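Local coordinates for maltose-binding protein MalE1 (Thermotoga maritima, PDB 6DTU), which binds maltotetraose and, as related periplasmic binding proteins do, probably hands maltose-type sugars to a membrane transporter, at residues Asp15-Leu20 and Ser284-Lys289; Lys194-Leu199 and Gly203-Ser208; Tyr106-Ile111 and Leu323-Gly328; Phe161-Gly166 and Ile182-Glu187. One frame throughout, in Å; residues are numbered along the deposited sequence.

Contact 1 (Asp15-Leu20 and Ser284-Lys289); sequences DILQKL and SFIAKK
Leu20 fits against Phe285 and Ile286, and these three residues bury most of the surface here. Phe285 extends its ring toward helix 14-28, with CG anti to the backbone N (chi1 177°). The ring meets Leu20 with its edge. Phe285 CE2 lies 3.3 Å from Leu20 O, and that oxygen sits near the ring plane. Phe285 CE2 is also 3.7 Å from Leu20 CB. The next ring atom, Phe285 CZ, is 3.7 Å from Leu20 CD2. The other branch of this leucine serves a different neighbour: Leu20 CD1 is 3.9 Å from Ile286 CD1. Ile286 CD1 is shared, since Leu17 CD2 approaches it at 4.4 Å. Contact across the two segments is therefore almost wholly apolar.

Leu17 and Ile286 both also touch Phe266 on strand 260-268. Leu20 goes on to meet Thr291, Arg294 and Ile295 of helix 289-298. The end of helix 275-286 has a wider pi-type turn at Ser284 to Ile286, the turn that carries both the ring and the isoleucine. Two helices packed on each other and on a common central sheet are characteristic of the alpha/beta lobes of periplasmic binding proteins.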
loop_
_atom_site.group_PDB
_atom_site.type_symbol
_atom_site.label_atom_id
_atom_site.label_comp_id
_atom_site.label_asym_id
_atom_site.label_seq_id
_atom_site.Cartn_x
_atom_site.Cartn_y
_atom_site.Cartn_z
ATOM N N ASP A 15 -17.481 0.830 4.946
ATOM C CA ASP A 15 -18.760 0.124 4.981
ATOM C C ASP A 15 -18.712 -1.072 5.914
ATOM O O ASP A 15 -19.627 -1.285 6.728
ATOM C CB ASP A 15 -19.164 -0.345 3.581
ATOM C CG ASP A 15 -19.647 0.774 2.676
ATOM O OD1 ASP A 15 -19.793 1.932 3.126
ATOM O OD2 ASP A 15 -19.929 0.464 1.497
ATOM N N ILE A 16 -17.696 -1.920 5.757
ATOM C CA ILE A 16 -17.648 -3.122 6.579
ATOM C C ILE A 16 -17.440 -2.772 8.041
ATOM O O ILE A 16 -18.086 -3.349 8.921
ATOM C CB ILE A 16 -16.631 -4.156 6.060
ATOM C CG1 ILE A 16 -16.662 -5.398 6.958
ATOM C CG2 ILE A 16 -15.218 -3.538 5.965
ATOM C CD1 ILE A 16 -18.050 -6.036 7.115
ATOM N N LEU A 17 -16.571 -1.801 8.331
ATOM C CA LEU A 17 -16.356 -1.418 9.729
ATOM C C LEU A 17 -17.576 -0.739 10.341
ATOM O O LEU A 17 -17.825 -0.885 11.547
ATOM C CB LEU A 17 -15.121 -0.527 9.852
ATOM C CG LEU A 17 -13.768 -1.199 9.578
ATOM C CD1 LEU A 17 -12.622 -0.194 9.679
ATOM C CD2 LEU A 17 -13.538 -2.330 10.527
ATOM N N GLN A 18 -18.344 -0.002 9.541
ATOM C CA GLN A 18 -19.591 0.574 10.034
ATOM C C GLN A 18 -20.538 -0.525 10.475
ATOM O O GLN A 18 -21.149 -0.443 11.542
ATOM C CB GLN A 18 -20.262 1.383 8.917
ATOM C CG GLN A 18 -19.842 2.851 8.784
ATOM C CD GLN A 18 -20.538 3.580 7.610
ATOM O OE1 GLN A 18 -20.968 2.950 6.634
ATOM N NE2 GLN A 18 -20.654 4.909 7.714
ATOM N N LYS A 19 -20.665 -1.562 9.658
ATOM C CA LYS A 19 -21.582 -2.644 9.971
ATOM C C LYS A 19 -21.128 -3.401 11.212
ATOM O O LYS A 19 -21.938 -3.693 12.103
ATOM C CB LYS A 19 -21.679 -3.564 8.759
ATOM C CG LYS A 19 -22.640 -4.714 8.937
ATOM C CD LYS A 19 -24.080 -4.238 8.994
ATOM C CE LYS A 19 -25.068 -5.410 9.132
ATOM N NZ LYS A 19 -25.073 -6.050 10.494
ATOM N N LEU A 20 -19.828 -3.719 11.296
ATOM C CA LEU A 20 -19.310 -4.386 12.489
ATOM C C LEU A 20 -19.489 -3.514 13.722
ATOM O O LEU A 20 -19.816 -4.010 14.807
ATOM C CB LEU A 20 -17.826 -4.713 12.312
ATOM C CG LEU A 20 -17.546 -5.673 11.165
ATOM C CD1 LEU A 20 -16.049 -5.833 10.877
ATOM C CD2 LEU A 20 -18.194 -7.011 11.490
ATOM N N SER A 284 -11.095 -9.250 20.639
ATOM C CA SER A 284 -12.198 -10.158 20.933
ATOM C C SER A 284 -13.209 -10.252 19.804
ATOM O O SER A 284 -14.051 -11.160 19.820
ATOM C CB SER A 284 -12.941 -9.694 22.190
ATOM O OG SER A 284 -13.795 -8.589 21.882
ATOM N N PHE A 285 -13.165 -9.321 18.851
ATOM C CA PHE A 285 -14.189 -9.206 17.818
ATOM C C PHE A 285 -13.546 -9.087 16.442
ATOM O O PHE A 285 -13.751 -9.951 15.590
ATOM C CB PHE A 285 -15.100 -7.997 18.107
ATOM C CG PHE A 285 -16.172 -7.740 17.061
ATOM C CD1 PHE A 285 -16.936 -8.784 16.539
ATOM C CD2 PHE A 285 -16.474 -6.442 16.663
ATOM C CE1 PHE A 285 -17.926 -8.551 15.597
ATOM C CE2 PHE A 285 -17.485 -6.203 15.724
ATOM C CZ PHE A 285 -18.222 -7.260 15.211
ATOM N N ILE A 286 -12.746 -8.044 16.222
ATOM C CA ILE A 286 -12.171 -7.822 14.897
ATOM C C ILE A 286 -11.244 -8.976 14.507
ATOM O O ILE A 286 -11.184 -9.382 13.341
ATOM C CB ILE A 286 -11.498 -6.433 14.826
ATOM C CG1 ILE A 286 -12.539 -5.318 14.944
ATOM C CG2 ILE A 286 -10.709 -6.238 13.531
ATOM C CD1 ILE A 286 -13.527 -5.268 13.774
ATOM N N ALA A 287 -10.512 -9.532 15.472
ATOM C CA ALA A 287 -9.535 -10.554 15.145
ATOM C C ALA A 287 -10.140 -11.916 14.848
ATOM O O ALA A 287 -9.393 -12.823 14.456
ATOM C CB ALA A 287 -8.512 -10.708 16.275
ATOM N N LYS A 288 -11.438 -12.103 15.038
ATOM C CA LYS A 288 -11.999 -13.440 14.898
ATOM C C LYS A 288 -12.070 -13.861 13.431
ATOM O O LYS A 288 -12.058 -13.036 12.518
ATOM C CB LYS A 288 -13.391 -13.529 15.522
ATOM C CG LYS A 288 -13.441 -13.450 17.039
ATOM C CD LYS A 288 -14.850 -13.177 17.539
ATOM C CE LYS A 288 -15.894 -14.095 16.936
ATOM N NZ LYS A 288 -16.465 -15.046 17.941
ATOM N N LYS A 289 -12.124 -15.182 13.220
ATOM C CA LYS A 289 -12.124 -15.730 11.865
ATOM C C LYS A 289 -13.232 -15.137 11.009
ATOM O O LYS A 289 -12.972 -14.601 9.923
ATOM C CB LYS A 289 -12.200 -17.259 11.895
ATOM C CG LYS A 289 -12.244 -17.848 10.493
ATOM C CD LYS A 289 -12.210 -19.385 10.481
ATOM C CE LYS A 289 -13.367 -19.987 11.222
ATOM N NZ LYS A 289 -13.186 -21.462 11.410
#

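Contact 2 (Lys194-Leu199 and Gly203-Ser208); sequences KLLKRL and GILDPS
Leu205 lies alongside Leu199, the two side chains pointing the same way. Leu205 CD1 is 3.8 Å from Leu199 CD1 and 3.9 Å from Leu199 CB. The same methyl reaches Leu196 CD1, also at 3.8 Å, but that side chain crosses Leu205 at about a right angle. One leucine from the loop is thus held by two leucines one turn apart on helix 187-201. Leu196 comes within range because its CG is anti to the backbone N (chi1 168°). Phe148 of strand 146-149 touches both Leu199 and Leu205, and Leu199 also meets Ile131 and Phe161.

The backbone is tied down at one oxygen. Leu205 N donates to Leu199 O at 3.1 Å, with an N-H...O angle of 161°. Ile204 N gives a second, weak bond to Leu199 O at 2.9 Å. Ile204 CB is also close, 3.4 Å from Leu199 O. Ile204 O accepts from Arg146 NH2.

Further along, Asp206 OD2 closes an Asx turn by accepting from Ser208 N at 3.0 Å. Ser208 OG is bonded to Asp206 OD2 as well, from the opposite face of the carboxylate. Two donors on one oxygen should hold this group in a fixed rotation.

Gly203 is the first residue to leave the helix, with phi at 83°. Positive phi and bonds back into the last turn identify a Schellman motif, here ending helix 187-201 and turning the chain back along it.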
loop_
_atom_site.group_PDB
_atom_site.type_symbol
_atom_site.label_atom_id
_atom_site.label_comp_id
_atom_site.label_asym_id
_atom_site.label_seq_id
_atom_site.Cartn_x
_atom_site.Cartn_y
_atom_site.Cartn_z
ATOM N N LYS A 194 15.039 5.410 -15.106
ATOM C CA LYS A 194 15.177 5.619 -16.544
ATOM C C LYS A 194 14.120 4.856 -17.325
ATOM O O LYS A 194 13.720 5.305 -18.404
ATOM C CB LYS A 194 16.588 5.274 -17.017
ATOM C CG LYS A 194 17.605 6.340 -16.647
ATOM C CD LYS A 194 18.938 6.037 -17.303
ATOM C CE LYS A 194 19.963 7.125 -17.001
ATOM N NZ LYS A 194 19.439 8.499 -17.242
ATOM N N LEU A 195 13.660 3.706 -16.806
ATOM C CA LEU A 195 12.509 3.041 -17.409
ATOM C C LEU A 195 11.248 3.897 -17.272
ATOM O O LEU A 195 10.503 4.061 -18.245
ATOM C CB LEU A 195 12.326 1.649 -16.801
ATOM C CG LEU A 195 11.107 0.841 -17.272
ATOM C CD1 LEU A 195 11.220 0.546 -18.756
ATOM C CD2 LEU A 195 10.927 -0.444 -16.464
ATOM N N LEU A 196 11.015 4.494 -16.094
ATOM C CA LEU A 196 9.893 5.419 -15.955
ATOM C C LEU A 196 10.001 6.547 -16.968
ATOM O O LEU A 196 9.016 6.890 -17.635
ATOM C CB LEU A 196 9.851 5.991 -14.533
ATOM C CG LEU A 196 8.919 7.190 -14.306
ATOM C CD1 LEU A 196 7.484 6.764 -14.584
ATOM C CD2 LEU A 196 9.089 7.721 -12.901
ATOM N N LYS A 197 11.201 7.106 -17.130
ATOM C CA LYS A 197 11.349 8.208 -18.075
ATOM C C LYS A 197 11.096 7.750 -19.507
ATOM O O LYS A 197 10.487 8.482 -20.297
ATOM C CB LYS A 197 12.718 8.876 -17.933
ATOM C CG LYS A 197 12.826 10.125 -18.793
ATOM C CD LYS A 197 14.034 10.979 -18.478
ATOM C CE LYS A 197 13.883 12.322 -19.172
ATOM N NZ LYS A 197 13.076 13.263 -18.334
ATOM N N ARG A 198 11.507 6.523 -19.842
ATOM C CA ARG A 198 11.204 5.970 -21.157
ATOM C C ARG A 198 9.698 5.910 -21.394
ATOM O O ARG A 198 9.212 6.295 -22.460
ATOM C CB ARG A 198 11.829 4.580 -21.291
ATOM C CG ARG A 198 11.591 3.939 -22.657
ATOM C CD ARG A 198 12.010 2.473 -22.686
ATOM N NE ARG A 198 11.474 1.779 -23.854
ATOM C CZ ARG A 198 11.461 0.455 -23.986
ATOM N NH1 ARG A 198 11.938 -0.310 -23.014
ATOM N NH2 ARG A 198 10.954 -0.111 -25.077
ATOM N N LEU A 199 8.936 5.465 -20.393
ATOM C CA LEU A 199 7.483 5.408 -20.531
ATOM C C LEU A 199 6.885 6.788 -20.805
ATOM O O LEU A 199 5.961 6.926 -21.621
ATOM C CB LEU A 199 6.867 4.817 -19.263
ATOM C CG LEU A 199 7.252 3.403 -18.835
ATOM C CD1 LEU A 199 6.413 3.010 -17.630
ATOM C CD2 LEU A 199 7.073 2.410 -19.982
ATOM N N GLY A 203 5.476 8.376 -24.577
ATOM C CA GLY A 203 4.076 8.766 -24.579
ATOM C C GLY A 203 3.118 7.778 -23.946
ATOM O O GLY A 203 1.899 7.959 -24.061
ATOM N N ILE A 204 3.635 6.741 -23.290
ATOM C CA ILE A 204 2.810 5.736 -22.614
ATOM C C ILE A 204 2.228 6.302 -21.327
ATOM O O ILE A 204 1.122 5.938 -20.906
ATOM C CB ILE A 204 3.684 4.500 -22.317
ATOM C CG1 ILE A 204 4.392 4.026 -23.582
ATOM C CG2 ILE A 204 2.870 3.369 -21.678
ATOM C CD1 ILE A 204 3.439 3.604 -24.645
ATOM N N LEU A 205 3.009 7.138 -20.641
ATOM C CA LEU A 205 2.574 7.837 -19.447
ATOM C C LEU A 205 2.617 9.331 -19.702
ATOM O O LEU A 205 3.476 9.837 -20.441
ATOM C CB LEU A 205 3.472 7.529 -18.251
ATOM C CG LEU A 205 3.360 6.120 -17.690
ATOM C CD1 LEU A 205 4.328 5.970 -16.543
ATOM C CD2 LEU A 205 1.920 5.786 -17.274
ATOM N N ASP A 206 1.715 10.020 -19.074
ATOM C CA ASP A 206 1.663 11.459 -19.168
ATOM C C ASP A 206 2.178 12.066 -17.874
ATOM O O ASP A 206 1.929 11.521 -16.793
ATOM C CB ASP A 206 0.225 11.923 -19.413
ATOM C CG ASP A 206 0.136 13.423 -19.671
ATOM O OD1 ASP A 206 0.336 13.840 -20.836
ATOM O OD2 ASP A 206 -0.100 14.192 -18.713
ATOM N N PRO A 207 2.893 13.190 -17.956
ATOM C CA PRO A 207 3.474 13.807 -16.757
ATOM C C PRO A 207 2.471 14.087 -15.648
ATOM O O PRO A 207 2.852 14.152 -14.481
ATOM C CB PRO A 207 4.075 15.112 -17.301
ATOM C CG PRO A 207 4.359 14.832 -18.741
ATOM C CD PRO A 207 3.319 13.856 -19.202
ATOM N N SER A 208 1.195 14.232 -15.982
ATOM C CA SER A 208 0.181 14.517 -14.975
ATOM C C SER A 208 -0.435 13.267 -14.356
ATOM O O SER A 208 -1.248 13.399 -13.435
ATOM C CB SER A 208 -0.948 15.351 -15.583
ATOM O OG SER A 208 -1.592 14.617 -16.603
#

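Contact 3 (Tyr106-Ile111 and Leu323-Gly328); sequences YAMEAI and LSAANG. With GLC (alpha-D-glucopyranose), chain C.
The chain leaves strand 100-109 beside the last turns of helix 316-326, with Ala110 CA and Ala325 CA 5.3 Å apart. Ala325 CB is the meeting point. It lies 3.9 Å from Ala110 CB and 3.7 Å from Met108 CE. The methionine bends at chi3 (-92°), which brings its methyl round onto the alanine. The polar link is at Ile111, one residue past Ala110. Ser324 OG donates to Ile111 O at 2.6 Å, in the carbonyl plane. With OG anti to the backbone N (chi1 -176°), the hydroxyl extends from the helix to the crossing chain.

This is where the polypeptide passes from the sheet that includes strand 100-109 into the sheet that includes strand 112-116. Such interlobe connections form the hinge in this family of binding proteins. Just upstream, Tyr106 and Ala107 both face Gln264 in a classic beta bulge.

Glu109 leaves the backbone on the side away from the helix, and its carboxylate reaches the sugar pocket. Its OE2 accepts from O2 of an alpha-D-glucopyranose at 2.6 Å, and the same sugar is also bonded to Glu154. Glu109 OE1 forms a salt bridge with Arg301, and OE2 also accepts from Gln264 NE2.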
loop_
_atom_site.group_PDB
_atom_site.type_symbol
_atom_site.label_atom_id
_atom_site.label_comp_id
_atom_site.label_asym_id
_atom_site.label_seq_id
_atom_site.Cartn_x
_atom_site.Cartn_y
_atom_site.Cartn_z
ATOM N N TYR A 106 -4.795 -7.214 9.176
ATOM C CA TYR A 106 -5.883 -7.922 8.517
ATOM C C TYR A 106 -5.530 -8.424 7.122
ATOM O O TYR A 106 -6.204 -9.335 6.627
ATOM C CB TYR A 106 -7.177 -7.083 8.501
ATOM C CG TYR A 106 -7.280 -5.980 7.455
ATOM C CD1 TYR A 106 -7.756 -6.242 6.182
ATOM C CD2 TYR A 106 -6.989 -4.662 7.782
ATOM C CE1 TYR A 106 -7.861 -5.237 5.245
ATOM C CE2 TYR A 106 -7.100 -3.657 6.851
ATOM C CZ TYR A 106 -7.549 -3.955 5.594
ATOM O OH TYR A 106 -7.669 -2.938 4.665
ATOM N N ALA A 107 -4.501 -7.880 6.485
ATOM C CA ALA A 107 -4.163 -8.309 5.133
ATOM C C ALA A 107 -2.776 -7.816 4.769
ATOM O O ALA A 107 -2.290 -6.820 5.316
ATOM C CB ALA A 107 -5.148 -7.748 4.099
ATOM N N MET A 108 -2.149 -8.514 3.836
ATOM C CA MET A 108 -0.994 -7.979 3.127
ATOM C C MET A 108 -1.382 -7.676 1.683
ATOM O O MET A 108 -2.488 -7.988 1.228
ATOM C CB MET A 108 0.222 -8.912 3.204
ATOM C CG MET A 108 0.033 -10.195 2.451
ATOM S SD MET A 108 1.537 -11.204 2.382
ATOM C CE MET A 108 2.273 -10.628 0.848
ATOM N N GLU A 109 -0.461 -7.039 0.963
ATOM C CA GLU A 109 -0.802 -6.547 -0.364
ATOM C C GLU A 109 0.474 -6.193 -1.112
ATOM O O GLU A 109 1.532 -5.975 -0.511
ATOM C CB GLU A 109 -1.682 -5.293 -0.271
ATOM C CG GLU A 109 -0.943 -4.138 0.414
ATOM C CD GLU A 109 -1.848 -3.028 0.879
ATOM O OE1 GLU A 109 -3.080 -3.202 0.865
ATOM O OE2 GLU A 109 -1.308 -1.971 1.250
ATOM N N ALA A 110 0.353 -6.121 -2.439
ATOM C CA ALA A 110 1.380 -5.550 -3.300
ATOM C C ALA A 110 0.703 -5.147 -4.594
ATOM O O ALA A 110 -0.280 -5.771 -5.009
ATOM C CB ALA A 110 2.472 -6.575 -3.620
ATOM N N ILE A 111 1.232 -4.093 -5.222
ATOM C CA ILE A 111 0.693 -3.699 -6.523
ATOM C C ILE A 111 1.067 -4.738 -7.577
ATOM O O ILE A 111 1.997 -5.529 -7.410
ATOM C CB ILE A 111 1.088 -2.272 -6.949
ATOM C CG1 ILE A 111 2.598 -2.101 -7.100
ATOM C CG2 ILE A 111 0.589 -1.259 -5.906
ATOM C CD1 ILE A 111 3.021 -0.627 -7.330
ATOM N N LEU A 323 1.285 -13.856 -6.552
ATOM C CA LEU A 323 2.396 -13.970 -7.495
ATOM C C LEU A 323 3.215 -12.686 -7.548
ATOM O O LEU A 323 4.446 -12.725 -7.631
ATOM C CB LEU A 323 1.868 -14.314 -8.888
ATOM C CG LEU A 323 1.388 -15.748 -9.128
ATOM C CD1 LEU A 323 0.891 -15.905 -10.556
ATOM C CD2 LEU A 323 2.491 -16.758 -8.819
ATOM N N SER A 324 2.545 -11.533 -7.529
ATOM C CA SER A 324 3.269 -10.268 -7.577
ATOM C C SER A 324 4.041 -10.042 -6.287
ATOM O O SER A 324 5.225 -9.672 -6.320
ATOM C CB SER A 324 2.299 -9.109 -7.867
ATOM O OG SER A 324 2.997 -7.877 -8.017
ATOM N N ALA A 325 3.396 -10.310 -5.140
ATOM C CA ALA A 325 4.034 -10.116 -3.845
ATOM C C ALA A 325 5.200 -11.065 -3.627
ATOM O O ALA A 325 6.087 -10.757 -2.823
ATOM C CB ALA A 325 3.011 -10.308 -2.730
ATOM N N ALA A 326 5.221 -12.202 -4.327
ATOM C CA ALA A 326 6.291 -13.173 -4.126
ATOM C C ALA A 326 7.651 -12.603 -4.514
ATOM O O ALA A 326 8.675 -13.014 -3.955
ATOM C CB ALA A 326 5.987 -14.470 -4.885
ATOM N N ASN A 327 7.688 -11.678 -5.476
ATOM C CA ASN A 327 8.931 -11.027 -5.877
ATOM C C ASN A 327 9.189 -9.728 -5.121
ATOM O O ASN A 327 10.143 -9.020 -5.448
ATOM C CB ASN A 327 8.939 -10.756 -7.389
ATOM C CG ASN A 327 8.950 -12.034 -8.213
ATOM O OD1 ASN A 327 9.577 -13.022 -7.840
ATOM N ND2 ASN A 327 8.255 -12.014 -9.343
ATOM N N GLY A 328 8.388 -9.412 -4.101
ATOM C CA GLY A 328 8.372 -8.080 -3.528
ATOM C C GLY A 328 9.302 -7.898 -2.332
ATOM O O GLY A 328 9.956 -8.821 -1.849
HETATM C C1 GLC C . -1.986 2.135 -1.028
HETATM C C2 GLC C . -1.100 1.331 -0.148
HETATM C C3 GLC C . -0.339 2.186 0.759
HETATM C C4 GLC C . 0.495 3.195 -0.004
HETATM C C5 GLC C . -0.378 4.042 -0.978
HETATM C C6 GLC C . 0.406 4.821 -1.892
HETATM O O2 GLC C . -1.964 0.491 0.672
HETATM O O3 GLC C . 0.619 1.382 1.544
HETATM O O4 GLC C . 1.100 4.153 0.933
HETATM O O5 GLC C . -1.160 3.046 -1.825
HETATM O O6 GLC C . -0.441 5.776 -2.510
#

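Contact 4 (Phe161-Gly166 and Ile182-Glu187); sequences FIFGYG and IGLANE
Asn186 links two helix ends: it is the N-cap of helix 187-201 and bonds to Gly166, which closes helix 155-164 in a Schellman motif. From CB, CG lies between the backbone N and the carbonyl carbon (chi1 70°). This turns the amide toward the start of its own helix and the end of the other. Asn186 CG then lies 3.9 Å from Gly166 O. At the tip the two amide atoms divide the work. Asn186 OD1 accepts from the backbone N of Ala189, which is the cap. Asn186 ND2 donates to Gly166 O at 3.2 Å, with an N-H...O angle of 156°. The nitrogen stands tilted from the carbonyl plane of the glycine. Each half of the amide therefore has a partner, which should fix its rotation. Tyr168 also touches this side chain.

Gly166 has a phi of 113°, and its N bonds back to Phe163 O. This backbone conformation suits a residue with no side chain.

Deeper in, the packing is apolar. Leu184 follows strand 181-183, whose Gly183 pairs with Val169. Leu184 CD2 lies 4.2 Å from Ile162 CG2. Phe163 also forms an edge-to-face pair with Phe260. Ile162 is backed by Val193 of helix 187-201, and Leu184 by Val340. The same leucine methyl serves the phenylalanine as well: Leu184 CD2 is 4.3 Å from Phe163 CE1.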
loop_
_atom_site.group_PDB
_atom_site.type_symbol
_atom_site.label_atom_id
_atom_site.label_comp_id
_atom_site.label_asym_id
_atom_site.label_seq_id
_atom_site.Cartn_x
_atom_site.Cartn_y
_atom_site.Cartn_z
ATOM N N PHE A 161 10.066 -0.858 -10.308
ATOM C CA PHE A 161 11.148 -0.692 -11.287
ATOM C C PHE A 161 12.478 -0.448 -10.592
ATOM O O PHE A 161 13.514 -1.009 -10.975
ATOM C CB PHE A 161 10.884 0.508 -12.199
ATOM C CG PHE A 161 9.645 0.412 -13.049
ATOM C CD1 PHE A 161 9.007 -0.795 -13.300
ATOM C CD2 PHE A 161 9.121 1.566 -13.609
ATOM C CE1 PHE A 161 7.877 -0.838 -14.086
ATOM C CE2 PHE A 161 7.992 1.527 -14.396
ATOM C CZ PHE A 161 7.359 0.331 -14.636
ATOM N N ILE A 162 12.462 0.432 -9.593
ATOM C CA ILE A 162 13.661 0.771 -8.834
ATOM C C ILE A 162 14.249 -0.475 -8.178
ATOM O O ILE A 162 15.455 -0.738 -8.269
ATOM C CB ILE A 162 13.300 1.863 -7.807
ATOM C CG1 ILE A 162 12.987 3.173 -8.540
ATOM C CG2 ILE A 162 14.380 2.006 -6.710
ATOM C CD1 ILE A 162 12.349 4.214 -7.673
ATOM N N PHE A 163 13.408 -1.244 -7.474
ATOM C CA PHE A 163 13.904 -2.425 -6.786
ATOM C C PHE A 163 14.233 -3.551 -7.748
ATOM O O PHE A 163 15.181 -4.310 -7.508
ATOM C CB PHE A 163 12.886 -2.899 -5.750
ATOM C CG PHE A 163 12.573 -1.874 -4.675
ATOM C CD1 PHE A 163 13.487 -0.897 -4.316
ATOM C CD2 PHE A 163 11.355 -1.907 -4.024
ATOM C CE1 PHE A 163 13.179 0.031 -3.337
ATOM C CE2 PHE A 163 11.048 -1.012 -3.046
ATOM C CZ PHE A 163 11.961 -0.026 -2.696
ATOM N N GLY A 164 13.483 -3.678 -8.837
ATOM C CA GLY A 164 13.771 -4.747 -9.780
ATOM C C GLY A 164 15.189 -4.679 -10.314
ATOM O O GLY A 164 15.850 -5.707 -10.489
ATOM N N TYR A 165 15.699 -3.473 -10.530
ATOM C CA TYR A 165 17.044 -3.333 -11.066
ATOM C C TYR A 165 18.122 -3.280 -9.984
ATOM O O TYR A 165 19.306 -3.181 -10.318
ATOM C CB TYR A 165 17.127 -2.100 -11.978
ATOM C CG TYR A 165 16.629 -2.321 -13.392
ATOM C CD1 TYR A 165 17.279 -3.210 -14.240
ATOM C CD2 TYR A 165 15.535 -1.626 -13.888
ATOM C CE1 TYR A 165 16.845 -3.414 -15.538
ATOM C CE2 TYR A 165 15.089 -1.821 -15.192
ATOM C CZ TYR A 165 15.754 -2.720 -16.008
ATOM O OH TYR A 165 15.337 -2.946 -17.302
ATOM N N GLY A 166 17.756 -3.337 -8.701
ATOM C CA GLY A 166 18.753 -3.377 -7.646
ATOM C C GLY A 166 18.811 -2.164 -6.746
ATOM O O GLY A 166 19.713 -2.087 -5.902
ATOM N N ILE A 182 21.729 4.173 1.981
ATOM C CA ILE A 182 20.528 4.390 1.185
ATOM C C ILE A 182 20.835 4.047 -0.268
ATOM O O ILE A 182 21.862 4.470 -0.804
ATOM C CB ILE A 182 20.026 5.835 1.346
ATOM C CG1 ILE A 182 19.660 6.099 2.806
ATOM C CG2 ILE A 182 18.813 6.101 0.465
ATOM C CD1 ILE A 182 19.233 7.535 3.053
ATOM N N GLY A 183 19.953 3.266 -0.911
ATOM C CA GLY A 183 20.235 2.821 -2.268
ATOM C C GLY A 183 19.291 3.342 -3.336
ATOM O O GLY A 183 19.134 2.740 -4.407
ATOM N N LEU A 184 18.676 4.482 -3.079
ATOM C CA LEU A 184 17.698 5.036 -3.998
ATOM C C LEU A 184 18.322 5.894 -5.088
ATOM O O LEU A 184 17.587 6.514 -5.863
ATOM C CB LEU A 184 16.641 5.822 -3.218
ATOM C CG LEU A 184 15.859 4.935 -2.259
ATOM C CD1 LEU A 184 15.000 5.815 -1.372
ATOM C CD2 LEU A 184 14.999 3.949 -3.021
ATOM N N ALA A 185 19.656 5.982 -5.135
ATOM C CA ALA A 185 20.353 6.624 -6.243
ATOM C C ALA A 185 21.521 5.775 -6.727
ATOM O O ALA A 185 22.449 6.310 -7.340
ATOM C CB ALA A 185 20.831 8.036 -5.897
ATOM N N ASN A 186 21.506 4.474 -6.447
ATOM C CA ASN A 186 22.524 3.597 -7.005
ATOM C C ASN A 186 22.212 3.329 -8.477
ATOM O O ASN A 186 21.217 3.809 -9.022
ATOM C CB ASN A 186 22.741 2.353 -6.133
ATOM C CG ASN A 186 21.580 1.368 -6.168
ATOM O OD1 ASN A 186 20.688 1.430 -7.020
ATOM N ND2 ASN A 186 21.608 0.426 -5.236
ATOM N N GLU A 187 23.069 2.563 -9.146
ATOM C CA GLU A 187 22.876 2.403 -10.583
ATOM C C GLU A 187 21.596 1.642 -10.906
ATOM O O GLU A 187 20.978 1.889 -11.946
ATOM C CB GLU A 187 24.120 1.803 -11.245
ATOM C CG GLU A 187 25.370 2.686 -11.129
ATOM C CD GLU A 187 25.183 4.099 -11.689
ATOM O OE1 GLU A 187 24.707 4.248 -12.841
ATOM O OE2 GLU A 187 25.522 5.069 -10.972
#

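Contact 3 is the most central, about 9 Å from the centre of the chain to its own centre, and holds a residue of the sugar pocket, Glu109, in its 106-111 segment. Contacts 1 and 2 lie on opposite sides of that centre, their own centres about 41 Å apart, and contact 4 is on the side of contact 2. Contacts 1 and 2 bury mainly large apolar side chains; contact 4 also buries Gly166 and Asn186. Contacts 2 and 4 share helix 187-201: contact 4 caps its start and contact 2 closes its end. Contact 1 relies on apolar packing. Contact 2 joins leucine packing to backbone bonds, and contacts 3 and 4 each add one side-chain bond to a carbonyl.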